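Local coordinates for ATP-dependent DNA helicase RecQ (Porphyromonas gingivalis, PDB 3IUO), which probably couples ATP hydrolysis to 3'-5' translocation that unwinds duplex DNA, this chain being the C-terminal piece with a predicted helix-turn-helix domain, at residues R31-L35 with D36-V40; H42-F46 with P47-S51; I63-D66 with Y67-E71; S88-S92 with L93-M97. All blocks are in the same frame, centred on the assembly; numbering follows the deposited sequence. Where two conformers were deposited one is given.

Contact 1. Residues R31-L35 with D36-V40; sequences RKVAL and DDIAV
I38 N reaches back to A34 O across the start of helix 35-41, a hydrogen bond of 2.8 Å. One residue on, A39 N donates to L35 O. The position of L35 O is less certain, because that atom lies too close to another part of the model. A34 is the N-cap residue, and R31-A34 form the connection from helix 15-30. That earlier helix ends in a Schellman motif with K32, at positive phi, as its C-prime residue.

V33 makes the main apolar contact. Its CG1 lies anti to the backbone N (chi1 180°) and meets I38 CG1 at 3.7 Å, the two side chains crossing at a slant. The same methyl lies 4.0 Å from D37 CB. I38 CD1 comes to 3.5 Å from V33 O, so the isoleucine touches both the side chain and the carbonyl of V33. Beyond V33, I38 packs on I25, Q28 and I29 of helix 15-30.

The polar side lies around A34. Its CB is 3.3 Å from D36 OD1, and that oxygen also accepts a weak bond from D37 N. A water accepts from A34 N at 2.9 Å and donates to D37 OD2 at 3.2 Å. D37 therefore reaches the N-cap residue through solvent. L35 is buried and packs on F46, L49, Y67 and F68.

The arrangement is a helix N-cap that follows a Schellman end across a short loop between two helices, within the predicted helix-turn-helix domain of RecQ.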
loop_
_atom_site.group_PDB
_atom_site.type_symbol
_atom_site.label_atom_id
_atom_site.label_comp_id
_atom_site.label_asym_id
_atom_site.label_seq_id
_atom_site.Cartn_x
_atom_site.Cartn_y
_atom_site.Cartn_z
ATOM N N ARG B 31 10.020 7.241 -24.231
ATOM C CA ARG B 31 10.874 6.940 -25.388
ATOM C C ARG B 31 11.403 5.505 -25.350
ATOM O O ARG B 31 12.249 5.140 -26.165
ATOM C CB ARG B 31 12.057 7.920 -25.501
ATOM C CG ARG B 31 11.667 9.382 -25.732
ATOM C CD ARG B 31 12.830 10.286 -26.156
ATOM N NE ARG B 31 14.145 9.890 -25.630
ATOM C CZ ARG B 31 14.742 10.422 -24.559
ATOM N NH1 ARG B 31 14.159 11.391 -23.857
ATOM N NH2 ARG B 31 15.945 9.986 -24.193
ATOM N N LYS B 32 10.918 4.701 -24.410
ATOM C CA LYS B 32 11.239 3.272 -24.343
ATOM C C LYS B 32 12.731 2.992 -24.103
ATOM O O LYS B 32 13.314 2.071 -24.691
ATOM C CB LYS B 32 10.715 2.530 -25.590
ATOM C CG LYS B 32 9.277 2.021 -25.526
ATOM C CD LYS B 32 8.249 2.968 -24.921
ATOM C CE LYS B 32 6.872 2.793 -25.595
ATOM N NZ LYS B 32 5.762 2.561 -24.615
ATOM N N VAL B 33 13.359 3.831 -23.285
ATOM C CA VAL B 33 14.754 3.626 -22.879
ATOM C C VAL B 33 14.736 2.594 -21.742
ATOM O O VAL B 33 13.934 2.710 -20.827
ATOM C CB VAL B 33 15.394 4.945 -22.382
ATOM C CG1 VAL B 33 16.839 4.732 -21.952
ATOM C CG2 VAL B 33 15.321 6.000 -23.467
ATOM N N ALA B 34 15.618 1.596 -21.800
ATOM C CA ALA B 34 15.639 0.533 -20.787
ATOM C C ALA B 34 15.892 1.139 -19.410
ATOM O O ALA B 34 16.685 2.073 -19.267
ATOM C CB ALA B 34 16.691 -0.523 -21.124
ATOM N N LEU B 35 15.184 0.631 -18.403
ATOM C CA LEU B 35 15.269 1.212 -17.065
ATOM C C LEU B 35 16.679 1.163 -16.486
ATOM O O LEU B 35 17.103 2.106 -15.814
ATOM C CB LEU B 35 14.246 0.593 -16.113
ATOM C CG LEU B 35 12.908 1.348 -16.046
ATOM C CD1 LEU B 35 12.158 1.255 -17.369
ATOM C CD2 LEU B 35 12.056 0.832 -14.889
ATOM N N ASP B 36 17.414 0.093 -16.762
ATOM C CA ASP B 36 18.794 0.034 -16.300
ATOM C C ASP B 36 19.653 1.115 -17.002
ATOM O O ASP B 36 20.532 1.713 -16.377
ATOM C CB ASP B 36 19.381 -1.392 -16.384
ATOM C CG ASP B 36 19.231 -2.033 -17.762
ATOM O OD1 ASP B 36 18.333 -1.654 -18.553
ATOM O OD2 ASP B 36 20.028 -2.941 -18.058
ATOM N N ASP B 37 19.363 1.404 -18.272
ATOM C CA ASP B 37 20.027 2.510 -18.973
ATOM C C ASP B 37 19.622 3.875 -18.419
ATOM O O ASP B 37 20.459 4.778 -18.299
ATOM C CB ASP B 37 19.786 2.453 -20.487
ATOM C CG ASP B 37 20.471 1.272 -21.150
ATOM O OD1 ASP B 37 21.354 0.639 -20.526
ATOM O OD2 ASP B 37 20.122 0.983 -22.315
ATOM N N ILE B 38 18.351 4.024 -18.057
ATOM C CA ILE B 38 17.912 5.246 -17.405
ATOM C C ILE B 38 18.687 5.452 -16.081
ATOM O O ILE B 38 19.178 6.539 -15.815
ATOM C CB ILE B 38 16.365 5.239 -17.149
ATOM C CG1 ILE B 38 15.595 5.194 -18.472
ATOM C CG2 ILE B 38 15.955 6.451 -16.343
ATOM C CD1 ILE B 38 14.056 5.114 -18.314
ATOM N N ALA B 39 18.797 4.397 -15.274
ATOM C CA ALA B 39 19.554 4.446 -14.016
ATOM C C ALA B 39 20.950 5.002 -14.251
ATOM O O ALA B 39 21.340 5.995 -13.631
ATOM C CB ALA B 39 19.651 3.051 -13.396
ATOM N N VAL B 40 21.679 4.379 -15.171
ATOM C CA VAL B 40 23.073 4.766 -15.417
ATOM C C VAL B 40 23.181 6.218 -15.878
ATOM O O VAL B 40 24.051 6.950 -15.403
ATOM C CB VAL B 40 23.855 3.748 -16.316
ATOM C CG1 VAL B 40 23.745 2.331 -15.749
ATOM C CG2 VAL B 40 23.409 3.790 -17.787
HETATM O O HOH W 1 17.458 1.468 -24.058
#

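Contact 2. Residues H42-F46 with P47-S51; sequences HGLDF and PELLS
D45 OD2 accepts E48 N at 3.0 Å, nearly in line with its own C-O bond, and also touches E48 CG and P47 CD. The aspartate CG sits between the backbone N and the carbonyl carbon (chi1 66°), which turns the carboxylate back over the first turn of helix 46-58. The return bond runs from D45 N to E48 OE1, 2.9 Å long. It meets that oxygen on the anti side, 29° out of the carboxylate plane. The two carboxylates come close, with D45 OD2 3.3 Å from E48 OE1. Their negative charges probably disfavour each other, while the two backbone N-H groups are likely to offset this.

This reciprocal pair is a capping box. It starts helix 46-58 shortly after G43, the positive-phi C-prime residue of the Schellman motif that closes helix 35-41. Both belong to the predicted helix-turn-helix domain. Backbone bonds from L49 N to D45 O and from L50 N to F46 O continue the new helix.

L44 CD1 meets L49 CD1 at 4.1 Å, the side chains crossing at about a right angle. L49 also packs on I25 of helix 15-30 and on A39. F46 CE2 lies 3.8 Å from L50 CD1. F46 and P47 further contact E107, and L50 rests on R110 and L111 of helix 106-121.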
loop_
_atom_site.group_PDB
_atom_site.type_symbol
_atom_site.label_atom_id
_atom_site.label_comp_id
_atom_site.label_asym_id
_atom_site.label_seq_id
_atom_site.Cartn_x
_atom_site.Cartn_y
_atom_site.Cartn_z
ATOM N N HIS B 42 21.441 8.709 -15.016
ATOM C CA HIS B 42 21.238 9.627 -13.887
ATOM C C HIS B 42 22.154 9.344 -12.690
ATOM O O HIS B 42 21.962 9.898 -11.601
ATOM C CB HIS B 42 19.771 9.611 -13.461
ATOM C CG HIS B 42 18.852 10.199 -14.482
ATOM N ND1 HIS B 42 18.846 11.544 -14.779
ATOM C CD2 HIS B 42 17.916 9.630 -15.280
ATOM C CE1 HIS B 42 17.943 11.779 -15.716
ATOM N NE2 HIS B 42 17.372 10.634 -16.040
ATOM N N GLY B 43 23.142 8.476 -12.890
ATOM C CA GLY B 43 24.081 8.110 -11.823
ATOM C C GLY B 43 23.388 7.399 -10.673
ATOM O O GLY B 43 23.785 7.538 -9.515
ATOM N N LEU B 44 22.333 6.647 -10.992
ATOM C CA LEU B 44 21.594 5.907 -9.975
ATOM C C LEU B 44 21.902 4.421 -10.071
ATOM O O LEU B 44 22.154 3.905 -11.167
ATOM C CB LEU B 44 20.081 6.118 -10.166
ATOM C CG LEU B 44 19.510 7.535 -10.125
ATOM C CD1 LEU B 44 18.029 7.505 -10.543
ATOM C CD2 LEU B 44 19.672 8.187 -8.759
ATOM N N ASP B 45 21.888 3.718 -8.936
ATOM C CA ASP B 45 21.858 2.260 -9.015
ATOM C C ASP B 45 20.403 1.845 -9.260
ATOM O O ASP B 45 19.486 2.686 -9.177
ATOM C CB ASP B 45 22.523 1.546 -7.821
ATOM C CG ASP B 45 21.808 1.752 -6.513
ATOM O OD1 ASP B 45 22.422 1.465 -5.457
ATOM O OD2 ASP B 45 20.634 2.160 -6.512
ATOM N N PHE B 46 20.187 0.579 -9.605
ATOM C CA PHE B 46 18.852 0.158 -10.028
ATOM C C PHE B 46 17.772 0.386 -8.959
ATOM O O PHE B 46 16.712 0.957 -9.250
ATOM C CB PHE B 46 18.847 -1.289 -10.542
ATOM C CG PHE B 46 17.646 -1.606 -11.380
ATOM C CD1 PHE B 46 17.532 -1.095 -12.662
ATOM C CD2 PHE B 46 16.621 -2.391 -10.881
ATOM C CE1 PHE B 46 16.414 -1.360 -13.432
ATOM C CE2 PHE B 46 15.499 -2.659 -11.639
ATOM C CZ PHE B 46 15.395 -2.155 -12.926
ATOM N N PRO B 47 18.041 -0.027 -7.708
ATOM C CA PRO B 47 17.010 0.202 -6.694
ATOM C C PRO B 47 16.680 1.675 -6.464
ATOM O O PRO B 47 15.513 1.999 -6.197
ATOM C CB PRO B 47 17.618 -0.417 -5.437
ATOM C CG PRO B 47 18.557 -1.420 -5.949
ATOM C CD PRO B 47 19.160 -0.817 -7.165
ATOM N N GLU B 48 17.676 2.550 -6.584
ATOM C CA GLU B 48 17.436 3.987 -6.495
ATOM C C GLU B 48 16.550 4.453 -7.646
ATOM O O GLU B 48 15.682 5.297 -7.446
ATOM C CB GLU B 48 18.740 4.782 -6.510
ATOM C CG GLU B 48 19.591 4.664 -5.241
ATOM C CD GLU B 48 21.011 5.224 -5.402
ATOM O OE1 GLU B 48 21.529 5.309 -6.539
ATOM O OE2 GLU B 48 21.629 5.558 -4.374
ATOM N N LEU B 49 16.777 3.924 -8.841
ATOM C CA LEU B 49 15.882 4.267 -9.960
ATOM C C LEU B 49 14.445 3.819 -9.663
ATOM O O LEU B 49 13.493 4.578 -9.868
ATOM C CB LEU B 49 16.395 3.687 -11.283
ATOM C CG LEU B 49 15.450 3.988 -12.453
ATOM C CD1 LEU B 49 15.231 5.491 -12.670
ATOM C CD2 LEU B 49 15.965 3.320 -13.670
ATOM N N LEU B 50 14.295 2.590 -9.166
ATOM C CA LEU B 50 12.985 2.085 -8.798
ATOM C C LEU B 50 12.286 3.018 -7.826
ATOM O O LEU B 50 11.076 3.257 -7.967
ATOM C CB LEU B 50 13.059 0.661 -8.229
ATOM C CG LEU B 50 13.442 -0.460 -9.208
ATOM C CD1 LEU B 50 13.657 -1.765 -8.451
ATOM C CD2 LEU B 50 12.412 -0.645 -10.308
ATOM N N SER B 51 13.042 3.545 -6.853
ATOM C CA SER B 51 12.451 4.470 -5.884
ATOM C C SER B 51 11.932 5.735 -6.555
ATOM O O SER B 51 10.864 6.229 -6.210
ATOM C CB SER B 51 13.420 4.791 -4.777
ATOM O OG SER B 51 13.707 3.628 -4.022
#

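Contact 3. Residues I63-D66 with Y67-E71; sequences INID and YFINE
Y67 packs its ring back along the N64-I65 segment, where an Asx turn leads into helix 66-72. From CB, which lies against the D66 carbonyl carbon, CG turns between the backbone N and the carbonyl carbon (chi1 69°). This folds the ring toward the preceding residues. CD2 and CE2 then pass I65 CA, and CE2 comes to 3.4 Å from N64 O. That oxygen sits at the ring edge, in its plane. F68 CB covers part of one ring face, toward the rim. At the tip, OH is hydrogen-bonded to V33 O, which ties this helix start to the loop before helix 35-41.

The Asx turn is made by N64 OD1, which accepts D66 N at 2.9 Å from 35° outside the carbonyl plane. A water also donates to N64 OD1 and accepts from Y67 N. One side-chain oxygen thus serves two successive backbone N-H groups, the second through solvent.

I65 is the N-cap residue, and its carbonyl holds I69 N at 3.0 Å in a nearly straight bond (179°). F68 N makes a weaker bond to the same oxygen. I65 CD1 meets I69 CD1 at 3.7 Å. I65 also packs on L35, I29, L111 and I114, so it joins three helices. D66 OD1 forms a salt bridge with K115 of helix 106-121. D66 O accepts N70 N at 2.8 Å, and N70 CB lies 3.2 Å from that oxygen.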
loop_
_atom_site.group_PDB
_atom_site.type_symbol
_atom_site.label_atom_id
_atom_site.label_comp_id
_atom_site.label_asym_id
_atom_site.label_seq_id
_atom_site.Cartn_x
_atom_site.Cartn_y
_atom_site.Cartn_z
ATOM N N ILE B 63 2.713 5.875 -16.265
ATOM C CA ILE B 63 3.842 5.409 -17.072
ATOM C C ILE B 63 3.622 3.975 -17.514
ATOM O O ILE B 63 2.968 3.168 -16.796
ATOM C CB ILE B 63 5.155 5.500 -16.307
ATOM C CG1 ILE B 63 5.067 4.692 -15.011
ATOM C CG2 ILE B 63 5.505 6.969 -16.004
ATOM C CD1 ILE B 63 6.441 4.446 -14.393
ATOM N N ASN B 64 4.214 3.641 -18.657
ATOM C CA ASN B 64 4.169 2.288 -19.104
ATOM C C ASN B 64 5.549 1.699 -19.257
ATOM O O ASN B 64 6.323 2.139 -20.092
ATOM C CB ASN B 64 3.374 2.149 -20.401
ATOM C CG ASN B 64 2.985 0.704 -20.630
ATOM O OD1 ASN B 64 3.835 -0.131 -20.891
ATOM N ND2 ASN B 64 1.706 0.388 -20.424
ATOM N N ILE B 65 5.845 0.687 -18.440
ATOM C CA ILE B 65 7.153 0.011 -18.511
ATOM C C ILE B 65 7.083 -1.433 -19.046
ATOM O O ILE B 65 7.982 -2.236 -18.783
ATOM C CB ILE B 65 7.900 0.062 -17.133
ATOM C CG1 ILE B 65 7.083 -0.604 -16.029
ATOM C CG2 ILE B 65 8.187 1.525 -16.747
ATOM C CD1 ILE B 65 7.922 -1.032 -14.812
ATOM N N ASP B 66 5.997 -1.769 -19.741
ATOM C CA ASP B 66 5.834 -3.121 -20.313
ATOM C C ASP B 66 6.985 -3.492 -21.224
ATOM O O ASP B 66 7.432 -4.642 -21.199
ATOM C CB ASP B 66 4.544 -3.254 -21.128
ATOM C CG ASP B 66 3.292 -3.175 -20.283
ATOM O OD1 ASP B 66 3.393 -3.207 -19.035
ATOM O OD2 ASP B 66 2.195 -3.075 -20.885
ATOM N N TYR B 67 7.479 -2.531 -22.011
ATOM C CA TYR B 67 8.570 -2.787 -22.951
ATOM C C TYR B 67 9.800 -3.346 -22.232
ATOM O O TYR B 67 10.495 -4.205 -22.753
ATOM C CB TYR B 67 8.932 -1.499 -23.686
ATOM C CG TYR B 67 9.580 -0.437 -22.828
ATOM C CD1 TYR B 67 10.964 -0.330 -22.739
ATOM C CD2 TYR B 67 8.801 0.474 -22.106
ATOM C CE1 TYR B 67 11.560 0.645 -21.953
ATOM C CE2 TYR B 67 9.386 1.457 -21.309
ATOM C CZ TYR B 67 10.762 1.527 -21.230
ATOM O OH TYR B 67 11.337 2.508 -20.460
ATOM N N PHE B 68 10.057 -2.854 -21.025
ATOM C CA PHE B 68 11.207 -3.293 -20.253
ATOM C C PHE B 68 10.930 -4.605 -19.512
ATOM O O PHE B 68 11.732 -5.539 -19.572
ATOM C CB PHE B 68 11.673 -2.176 -19.312
ATOM C CG PHE B 68 12.803 -2.574 -18.395
ATOM C CD1 PHE B 68 14.110 -2.602 -18.856
ATOM C CD2 PHE B 68 12.550 -2.903 -17.063
ATOM C CE1 PHE B 68 15.161 -2.959 -18.008
ATOM C CE2 PHE B 68 13.573 -3.256 -16.219
ATOM C CZ PHE B 68 14.895 -3.289 -16.690
ATOM N N ILE B 69 9.797 -4.677 -18.824
ATOM C CA ILE B 69 9.410 -5.896 -18.102
ATOM C C ILE B 69 9.370 -7.093 -19.050
ATOM O O ILE B 69 9.938 -8.149 -18.744
ATOM C CB ILE B 69 8.058 -5.738 -17.396
ATOM C CG1 ILE B 69 8.208 -4.739 -16.239
ATOM C CG2 ILE B 69 7.503 -7.109 -16.950
ATOM C CD1 ILE B 69 6.938 -4.507 -15.517
ATOM N N ASN B 70 8.720 -6.922 -20.202
ATOM C CA ASN B 70 8.631 -8.000 -21.200
ATOM C C ASN B 70 9.988 -8.454 -21.766
ATOM O O ASN B 70 10.143 -9.611 -22.179
ATOM C CB ASN B 70 7.687 -7.594 -22.338
ATOM C CG ASN B 70 6.247 -7.376 -21.868
ATOM O OD1 ASN B 70 5.788 -7.974 -20.891
ATOM N ND2 ASN B 70 5.532 -6.500 -22.566
ATOM N N GLU B 71 10.956 -7.542 -21.787
ATOM C CA GLU B 71 12.305 -7.842 -22.275
ATOM C C GLU B 71 13.109 -8.597 -21.216
ATOM O O GLU B 71 13.794 -9.565 -21.529
ATOM C CB GLU B 71 13.040 -6.549 -22.661
HETATM O O HOH W 2 5.653 -0.361 -23.111
#

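Contact 4. Residues S88-S92 with L93-M97; sequences STTDS and LEEAM
S92 OG accepts E95 N at 2.9 Å in a nearly straight bond (167°). This is the tight part of the contact. The same hydroxyl oxygen lies 3.4 Å from E95 CG, so the start of the glutamate chain lies against the cap. A96 N donates to S92 O at 3.0 Å. A96 CB touches that carbonyl oxygen as well.

T90 adds the other close approach. Its CG2 meets E95 CG at 3.6 Å, the two side chains crossing at about a right angle. The threonine hydroxyl lies anti to the backbone N (chi1 178°) and accepts S92 N at 3.2 Å, which makes an ST turn just before the helix. T90 OG1 is also hydrogen-bonded to D91 OD1 of the second subunit, and that bond is repeated in the other direction by D91 of this chain. D91 also forms a salt bridge with R113 of its own chain.

E95 bends at its second torsion (chi2 -62°), and its end turns from the loop; the residue packs on Y84 and on Y58 of the second subunit. L93 packs on I109 and R110 of helix 106-121. The loose side of the contact is at E94. This residue touches S92 OG with CB alone, and its extended chain leads away from the loop toward an exposed end.

The arrangement is a serine N-cap preceded by an ST turn, starting helix 93-100 where the loop meets the second subunit.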
loop_
_atom_site.group_PDB
_atom_site.type_symbol
_atom_site.label_atom_id
_atom_site.label_comp_id
_atom_site.label_asym_id
_atom_site.label_seq_id
_atom_site.Cartn_x
_atom_site.Cartn_y
_atom_site.Cartn_z
ATOM N N SER B 88 -4.889 -8.793 -4.338
ATOM C CA SER B 88 -4.509 -8.261 -3.024
ATOM C C SER B 88 -5.494 -7.211 -2.517
ATOM O O SER B 88 -6.301 -6.641 -3.280
ATOM C CB SER B 88 -3.104 -7.658 -3.114
ATOM O OG SER B 88 -3.150 -6.460 -3.881
ATOM N N THR B 89 -5.430 -6.961 -1.212
ATOM C CA THR B 89 -6.193 -5.874 -0.597
ATOM C C THR B 89 -5.292 -4.664 -0.454
ATOM O O THR B 89 -5.689 -3.574 -0.811
ATOM C CB THR B 89 -6.809 -6.325 0.746
ATOM O OG1 THR B 89 -7.768 -7.387 0.491
ATOM C CG2 THR B 89 -7.499 -5.189 1.477
ATOM N N THR B 90 -4.100 -4.853 0.097
ATOM C CA THR B 90 -3.120 -3.760 0.134
ATOM C C THR B 90 -2.054 -3.976 -0.930
ATOM O O THR B 90 -1.674 -5.113 -1.179
ATOM C CB THR B 90 -2.442 -3.596 1.521
ATOM O OG1 THR B 90 -1.478 -2.540 1.444
ATOM C CG2 THR B 90 -1.752 -4.866 1.979
ATOM N N ASP B 91 -1.575 -2.865 -1.511
ATOM C CA ASP B 91 -0.493 -2.928 -2.479
ATOM C C ASP B 91 0.890 -2.939 -1.858
ATOM O O ASP B 91 1.888 -2.978 -2.576
ATOM C CB ASP B 91 -0.568 -1.773 -3.511
ATOM C CG ASP B 91 -0.437 -0.383 -2.846
ATOM O OD1 ASP B 91 0.622 -0.072 -2.259
ATOM O OD2 ASP B 91 -1.421 0.381 -2.911
ATOM N N SER B 92 0.953 -2.957 -0.530
ATOM C CA SER B 92 2.197 -2.787 0.211
ATOM C C SER B 92 3.312 -3.719 -0.254
ATOM O O SER B 92 3.076 -4.915 -0.453
ATOM C CB SER B 92 1.868 -2.976 1.697
ATOM O OG SER B 92 2.797 -3.772 2.395
ATOM N N LEU B 93 4.537 -3.182 -0.411
ATOM C CA LEU B 93 5.664 -4.041 -0.767
ATOM C C LEU B 93 5.953 -5.052 0.343
ATOM O O LEU B 93 6.271 -6.199 0.061
ATOM C CB LEU B 93 6.939 -3.227 -1.060
ATOM C CG LEU B 93 8.185 -4.018 -1.501
ATOM C CD1 LEU B 93 7.966 -4.822 -2.784
ATOM C CD2 LEU B 93 9.429 -3.135 -1.667
ATOM N N GLU B 94 5.836 -4.608 1.593
ATOM C CA GLU B 94 6.052 -5.487 2.763
ATOM C C GLU B 94 5.139 -6.706 2.723
ATOM O O GLU B 94 5.595 -7.846 2.925
ATOM C CB GLU B 94 5.884 -4.736 4.097
ATOM C CG GLU B 94 6.234 -5.589 5.331
ATOM C CD GLU B 94 6.195 -4.824 6.661
ATOM O OE1 GLU B 94 6.504 -3.615 6.678
ATOM O OE2 GLU B 94 5.878 -5.450 7.700
ATOM N N GLU B 95 3.859 -6.484 2.441
ATOM C CA GLU B 95 2.923 -7.603 2.355
ATOM C C GLU B 95 3.205 -8.481 1.151
ATOM O O GLU B 95 3.153 -9.717 1.257
ATOM C CB GLU B 95 1.475 -7.110 2.354
ATOM C CG GLU B 95 1.083 -6.410 3.651
ATOM C CD GLU B 95 1.153 -7.295 4.884
ATOM O OE1 GLU B 95 0.663 -8.456 4.824
ATOM O OE2 GLU B 95 1.666 -6.804 5.924
ATOM N N ALA B 96 3.561 -7.849 0.016
ATOM C CA ALA B 96 3.902 -8.613 -1.193
ATOM C C ALA B 96 5.099 -9.540 -0.940
ATOM O O ALA B 96 5.071 -10.706 -1.322
ATOM C CB ALA B 96 4.177 -7.678 -2.388
HETATM N N MSE B 97 6.125 -9.008 -0.286
HETATM C CA MSE B 97 7.339 -9.780 0.080
HETATM C C MSE B 97 7.029 -10.964 1.009
HETATM O O MSE B 97 7.644 -12.031 0.886
HETATM C CB MSE B 97 8.386 -8.864 0.736
HETATM C CG MSE B 97 9.104 -7.892 -0.176
HETATM SE SE MSE B 97 10.257 -8.823 -1.405
HETATM C CE MSE B 97 11.608 -9.549 -0.173
#

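How the contacts relate
The four contacts follow one another along the chain, and each marks the start of a helix: 35-41, 46-58, 66-72 and 93-100 in turn. Contacts 1, 2 and 3 lie within the predicted helix-turn-helix range and touch one another. The centres of contacts 1 and 2 are about 10 Å apart, and A39 O and L44 N probably share a hydrogen bond. Contact 3 joins them through L35, F46 and F68. Contact 4 stands apart, its centre 21 to 26 Å from the others, and across the chain's centre from contact 1. Three helix starts thus pack against one another within this domain, while the fourth lies at the subunit interface.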